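Beta-galactosidase (Bacillus circulans, PDB 4MAD) probably hydrolyses terminal non-reducing beta-D-galactose residues in beta-D-galactosides, as a glycoside hydrolase of family 35. Local coordinates at residues L18-S23 with G216-V221; M38-T43 with N70-E75. One frame throughout, in Å; residues are numbered along the deposited sequence.

Interaction 1: residues L18-S23 with G216-V221; sequences LTYDDS and GIFETV
Y20 and F218 mark the closest approach of the two backbones, yet their CA atoms stay 9.4 Å apart, too far for main-chain pairing. Y20 ends the short strand 18-20, which belongs to the small three-stranded antiparallel sheet at the N terminus, whereas F218 lies near the start of barrel strand 218-223. From Y20 the chain turns back toward strand 24-26, and the turn is an Asx turn in which D21 OD1 accepts the backbone N of S23 at 3.1 Å.

Both aromatic side chains leave the backbone toward the other segment and carry the contact by themselves. Their planes are inclined by 40° and the ring centroids lie 4.8 Å apart, an oblique pairing that is neither a stack nor a T-shape. The phenol end of Y20 does the touching: CZ lies 3.8 Å from F218 CD1, while the hydroxyl OH rests 3.6 Å from the methylene CB of F218. With CG anti to the backbone N (chi1 -180°), the phenylalanine presents CB, CG and CD1 to the tyrosine. L197 of the adjacent barrel strand, together with A241 and P242, packs on Y20 as well, and F199 touches F218.

The contact joins the N-terminal sheet to the barrel, far from the predicted catalytic residues. It rests on shape and van der Waals fit, the Y20 hydroxyl lying against a methylene, without directional bonding between the two segments.

Interaction 2: residues M38-T43 with N70-E75; sequences MHYFRT and NLHEPE
Y40 meets H72 rim to rim, its phenol ring overlapping neither face of the imidazole. The two side chains approach from opposite directions, and Y40 OH lies 2.7 Å from H72 NE2, close to the planes of both rings, in a hydrogen bond that either group could donate. The ring planes differ by 29°, with centroids 5.8 Å apart. Both ends of this bond are held further: Y40 OH is also bonded to the backbone N of A68, and H72 ND1 to the carbonyl O of V80, which fixes the rotation of the imidazole. A phenylalanine in place of Y40 would probably leave H72 NE2 and the A68 amide without this buried oxygen partner.

Beside this polar link, CB of F41 packs 3.5 Å from the CD2 methyl of L71. The F41 side chain sets out toward the helix, but with CG tucked between the backbone N and the carbonyl carbon (chi1 45°) its ring turns away, leaving CB to meet the leucine. F41 CD2 sits over the centre of the Y40 ring, 3.6 Å above its plane, while Y40 CE1 lies at the edge of the F41 ring, in its plane.

This buried contact joins the 3-10 turn after barrel strand 34-38 to the short helix 69-72 after strand 62-66, in the (beta/alpha)8 domain. F41 lies about 11 Å from the predicted nucleophile E247, side chain to side chain. V67 and, from strand 62-66, T65 also touch Y40, as does I87 of helix 87-97, and Y296 packs against L71.

From the N terminus, the chain first forms the small three-stranded antiparallel sheet that begins in 18-23, then enters the barrel through strand 34-38. Interaction 2 closes a short loop of 26 residues, between 38-43 and 70-75, that holds helix 48-58 and the second barrel strand, 62-66. Interaction 1 closes much later, when the chain reaches its sixth barrel strand at 216-221, 192 residues after leaving 18-23; the shorter loop thus falls wholly within the longer one, and the two do not cross. Their centres are 28 Å apart and they do not touch. Interaction 1 ties the N-terminal sheet to the barrel, whereas interaction 2 joins successive strand-to-helix connections within it.

Interaction 1: residues L18-S23 with G216-V221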
loop_
_atom_site.group_PDB
_atom_site.type_symbol
_atom_site.label_atom_id
_atom_site.label_comp_id
_atom_site.label_asym_id
_atom_site.label_seq_id
_atom_site.Cartn_x
_atom_site.Cartn_y
_atom_site.Cartn_z
ATOM N N LEU A 18 -3.997 28.512 9.094
ATOM C CA LEU A 18 -3.103 28.709 7.984
ATOM C C LEU A 18 -3.818 29.378 6.852
ATOM O O LEU A 18 -4.797 28.908 6.411
ATOM C CB LEU A 18 -2.563 27.374 7.467
ATOM C CG LEU A 18 -1.580 27.450 6.308
ATOM C CD1 LEU A 18 -0.244 28.001 6.739
ATOM C CD2 LEU A 18 -1.410 26.139 5.618
ATOM N N THR A 19 -3.269 30.478 6.392
ATOM C CA THR A 19 -3.816 31.197 5.246
ATOM C C THR A 19 -2.677 31.639 4.366
ATOM O O THR A 19 -1.573 31.308 4.609
ATOM C CB THR A 19 -4.599 32.459 5.644
ATOM O OG1 THR A 19 -3.708 33.389 6.216
ATOM C CG2 THR A 19 -5.627 32.144 6.616
ATOM N N TYR A 20 -2.995 32.326 3.300
ATOM C CA TYR A 20 -1.959 32.906 2.502
ATOM C C TYR A 20 -2.304 34.075 1.650
ATOM O O TYR A 20 -3.361 34.147 1.088
ATOM C CB TYR A 20 -1.454 31.936 1.419
ATOM C CG TYR A 20 -2.454 31.538 0.396
ATOM C CD1 TYR A 20 -2.606 32.237 -0.780
ATOM C CD2 TYR A 20 -3.243 30.456 0.595
ATOM C CE1 TYR A 20 -3.513 31.849 -1.714
ATOM C CE2 TYR A 20 -4.176 30.089 -0.299
ATOM C CZ TYR A 20 -4.305 30.788 -1.456
ATOM O OH TYR A 20 -5.198 30.410 -2.330
ATOM N N ASP A 21 -1.362 34.975 1.535
ATOM C CA ASP A 21 -1.548 35.952 0.522
ATOM C C ASP A 21 -0.596 36.154 -0.643
ATOM O O ASP A 21 -0.966 36.018 -1.780
ATOM C CB ASP A 21 -1.478 37.357 1.031
ATOM C CG ASP A 21 -0.378 37.563 1.981
ATOM O OD1 ASP A 21 0.778 37.260 1.670
ATOM O OD2 ASP A 21 -0.681 38.068 3.056
ATOM N N ASP A 22 0.667 36.300 -0.261
ATOM C CA ASP A 22 1.776 36.266 -1.169
ATOM C C ASP A 22 2.481 35.014 -0.690
ATOM O O ASP A 22 3.173 34.349 -1.424
ATOM C CB ASP A 22 2.684 37.437 -0.887
ATOM C CG ASP A 22 3.184 38.055 -2.113
ATOM O OD1 ASP A 22 2.504 38.940 -2.633
ATOM O OD2 ASP A 22 4.263 37.657 -2.573
ATOM N N SER A 23 2.334 34.778 0.591
ATOM C CA SER A 23 3.057 33.757 1.266
ATOM C C SER A 23 2.170 33.114 2.314
ATOM O O SER A 23 1.191 33.681 2.651
ATOM C CB SER A 23 4.282 34.395 1.861
ATOM O OG SER A 23 4.140 34.515 3.216
ATOM N N GLY A 216 -11.735 28.287 -6.708
ATOM C CA GLY A 216 -11.619 28.800 -5.368
ATOM C C GLY A 216 -10.606 28.122 -4.485
ATOM O O GLY A 216 -10.501 28.453 -3.361
ATOM N N ILE A 217 -9.867 27.169 -5.028
ATOM C CA ILE A 217 -8.997 26.323 -4.232
ATOM C C ILE A 217 -7.497 26.401 -4.608
ATOM O O ILE A 217 -7.158 26.257 -5.738
ATOM C CB ILE A 217 -9.499 24.858 -4.299
ATOM C CG1 ILE A 217 -10.896 24.719 -3.701
ATOM C CG2 ILE A 217 -8.577 23.989 -3.612
ATOM C CD1 ILE A 217 -10.995 25.076 -2.287
ATOM N N PHE A 218 -6.644 26.580 -3.615
ATOM C CA PHE A 218 -5.198 26.659 -3.781
ATOM C C PHE A 218 -4.686 25.373 -4.439
ATOM O O PHE A 218 -5.052 24.332 -4.055
ATOM C CB PHE A 218 -4.594 26.823 -2.382
ATOM C CG PHE A 218 -3.100 26.934 -2.341
ATOM C CD1 PHE A 218 -2.432 27.873 -3.062
ATOM C CD2 PHE A 218 -2.364 26.112 -1.531
ATOM C CE1 PHE A 218 -1.088 27.952 -3.007
ATOM C CE2 PHE A 218 -1.029 26.200 -1.492
ATOM C CZ PHE A 218 -0.397 27.112 -2.227
ATOM N N GLU A 219 -3.787 25.511 -5.392
ATOM C CA GLU A 219 -3.158 24.375 -6.045
ATOM C C GLU A 219 -1.661 24.259 -5.705
ATOM O O GLU A 219 -0.982 25.236 -5.558
ATOM C CB GLU A 219 -3.388 24.392 -7.566
ATOM C CG GLU A 219 -2.678 23.366 -8.403
ATOM C CD GLU A 219 -3.285 21.971 -8.309
ATOM O OE1 GLU A 219 -3.453 21.516 -7.206
ATOM O OE2 GLU A 219 -3.551 21.355 -9.344
ATOM N N THR A 220 -1.202 23.029 -5.603
ATOM C CA THR A 220 0.196 22.724 -5.372
ATOM C C THR A 220 0.629 21.776 -6.475
ATOM O O THR A 220 -0.199 21.241 -7.098
ATOM C CB THR A 220 0.401 22.058 -4.032
ATOM O OG1 THR A 220 -0.371 20.882 -3.924
ATOM C CG2 THR A 220 0.034 23.006 -2.906
ATOM N N VAL A 221 1.854 21.548 -6.773
ATOM C CA VAL A 221 2.346 20.534 -7.681
ATOM C C VAL A 221 3.305 19.535 -7.039
ATOM O O VAL A 221 3.897 19.833 -6.023
ATOM C CB VAL A 221 3.056 21.179 -8.885
ATOM C CG1 VAL A 221 2.072 22.001 -9.705
ATOM C CG2 VAL A 221 4.220 22.038 -8.420
#

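Interaction 2: residues M38-T43 with N70-E75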
loop_
_atom_site.group_PDB
_atom_site.type_symbol
_atom_site.label_atom_id
_atom_site.label_comp_id
_atom_site.label_asym_id
_atom_site.label_seq_id
_atom_site.Cartn_x
_atom_site.Cartn_y
_atom_site.Cartn_z
ATOM N N MET A 38 4.631 10.856 6.128
ATOM C CA MET A 38 4.650 9.617 6.835
ATOM C C MET A 38 3.223 9.081 6.955
ATOM O O MET A 38 2.362 9.771 7.349
ATOM C CB MET A 38 5.243 9.783 8.220
ATOM C CG MET A 38 5.185 8.567 9.031
ATOM S SD MET A 38 5.802 8.759 10.732
ATOM C CE MET A 38 5.363 7.167 11.371
ATOM N N HIS A 39 3.032 7.837 6.612
ATOM C CA HIS A 39 1.702 7.253 6.638
ATOM C C HIS A 39 1.482 6.396 7.874
ATOM O O HIS A 39 2.199 5.476 8.100
ATOM C CB HIS A 39 1.551 6.358 5.438
ATOM C CG HIS A 39 1.690 7.056 4.137
ATOM N ND1 HIS A 39 1.615 8.417 4.010
ATOM C CD2 HIS A 39 1.946 6.577 2.900
ATOM C CE1 HIS A 39 1.793 8.744 2.749
ATOM N NE2 HIS A 39 2.023 7.646 2.066
ATOM N N TYR A 40 0.468 6.692 8.650
ATOM C CA TYR A 40 0.302 5.969 9.888
ATOM C C TYR A 40 0.205 4.469 9.602
ATOM O O TYR A 40 0.590 3.679 10.387
ATOM C CB TYR A 40 -0.906 6.457 10.701
ATOM C CG TYR A 40 -2.168 6.472 9.934
ATOM C CD1 TYR A 40 -3.079 5.477 10.068
ATOM C CD2 TYR A 40 -2.441 7.472 9.095
ATOM C CE1 TYR A 40 -4.226 5.460 9.316
ATOM C CE2 TYR A 40 -3.603 7.485 8.350
ATOM C CZ TYR A 40 -4.496 6.453 8.444
ATOM O OH TYR A 40 -5.627 6.441 7.719
ATOM N N PHE A 41 -0.338 4.141 8.446
ATOM C CA PHE A 41 -0.737 2.771 8.133
ATOM C C PHE A 41 0.419 1.942 7.679
ATOM O O PHE A 41 0.268 0.795 7.405
ATOM C CB PHE A 41 -1.881 2.715 7.162
ATOM C CG PHE A 41 -1.765 3.638 5.974
ATOM C CD1 PHE A 41 -1.178 3.205 4.820
ATOM C CD2 PHE A 41 -2.251 4.922 6.007
ATOM C CE1 PHE A 41 -1.149 3.994 3.755
ATOM C CE2 PHE A 41 -2.177 5.701 4.938
ATOM C CZ PHE A 41 -1.619 5.237 3.819
ATOM N N ARG A 42 1.568 2.572 7.633
ATOM C CA ARG A 42 2.771 1.924 7.172
ATOM C C ARG A 42 3.865 1.673 8.239
ATOM O O ARG A 42 4.874 1.179 7.927
ATOM C CB ARG A 42 3.315 2.653 5.970
ATOM C CG ARG A 42 2.562 2.321 4.718
ATOM C CD ARG A 42 2.965 3.135 3.517
ATOM N NE ARG A 42 2.729 2.464 2.264
ATOM C CZ ARG A 42 2.210 3.010 1.172
ATOM N NH1 ARG A 42 1.894 4.275 1.159
ATOM N NH2 ARG A 42 2.075 2.280 0.083
ATOM N N THR A 43 3.602 2.038 9.493
ATOM C CA THR A 43 4.508 1.763 10.590
ATOM C C THR A 43 3.699 1.275 11.797
ATOM O O THR A 43 2.678 1.757 12.022
ATOM C CB THR A 43 5.332 3.005 10.912
ATOM O OG1 THR A 43 6.188 3.279 9.815
ATOM C CG2 THR A 43 6.105 2.818 12.182
ATOM N N ASN A 70 -9.796 2.059 2.712
ATOM C CA ASN A 70 -9.892 0.611 2.806
ATOM C C ASN A 70 -9.501 0.106 4.202
ATOM O O ASN A 70 -10.019 -0.856 4.668
ATOM C CB ASN A 70 -9.151 -0.137 1.670
ATOM C CG ASN A 70 -7.664 0.237 1.544
ATOM O OD1 ASN A 70 -7.170 0.971 2.280
ATOM N ND2 ASN A 70 -7.000 -0.330 0.555
ATOM N N LEU A 71 -8.568 0.778 4.855
ATOM C CA LEU A 71 -8.231 0.399 6.195
ATOM C C LEU A 71 -9.373 0.673 7.166
ATOM O O LEU A 71 -9.688 -0.124 7.956
ATOM C CB LEU A 71 -6.956 1.056 6.639
ATOM C CG LEU A 71 -6.092 0.380 7.696
ATOM C CD1 LEU A 71 -5.682 -0.951 7.229
ATOM C CD2 LEU A 71 -4.882 1.214 7.973
ATOM N N HIS A 72 -9.950 1.832 7.067
ATOM C CA HIS A 72 -11.068 2.271 7.881
ATOM C C HIS A 72 -12.463 1.674 7.671
ATOM O O HIS A 72 -13.241 1.735 8.572
ATOM C CB HIS A 72 -11.132 3.766 7.906
ATOM C CG HIS A 72 -9.851 4.366 8.372
ATOM N ND1 HIS A 72 -9.346 4.105 9.616
ATOM C CD2 HIS A 72 -8.923 5.118 7.745
ATOM C CE1 HIS A 72 -8.188 4.707 9.749
ATOM N NE2 HIS A 72 -7.905 5.330 8.631
ATOM N N GLU A 73 -12.754 1.248 6.457
ATOM C CA GLU A 73 -14.026 0.631 6.109
ATOM C C GLU A 73 -13.796 -0.621 5.282
ATOM O O GLU A 73 -14.143 -0.655 4.169
ATOM C CB GLU A 73 -14.951 1.593 5.344
ATOM C CG GLU A 73 -16.400 1.252 5.512
ATOM C CD GLU A 73 -17.382 2.180 4.838
ATOM O OE1 GLU A 73 -18.554 1.851 4.914
ATOM O OE2 GLU A 73 -16.976 3.187 4.279
ATOM N N PRO A 74 -13.192 -1.609 5.900
ATOM C CA PRO A 74 -12.817 -2.855 5.229
ATOM C C PRO A 74 -14.009 -3.611 4.683
ATOM O O PRO A 74 -13.913 -4.271 3.710
ATOM C CB PRO A 74 -12.101 -3.641 6.302
ATOM C CG PRO A 74 -12.538 -3.058 7.560
ATOM C CD PRO A 74 -12.813 -1.620 7.309
ATOM N N GLU A 75 -15.119 -3.483 5.369
ATOM C CA GLU A 75 -16.376 -3.924 4.856
ATOM C C GLU A 75 -17.372 -2.795 5.017
ATOM O O GLU A 75 -17.331 -2.087 5.968
ATOM C CB GLU A 75 -16.889 -5.168 5.582
ATOM C CG GLU A 75 -15.932 -6.262 5.786
ATOM C CD GLU A 75 -15.612 -6.967 4.517
ATOM O OE1 GLU A 75 -16.394 -6.868 3.617
ATOM O OE2 GLU A 75 -14.573 -7.566 4.456
#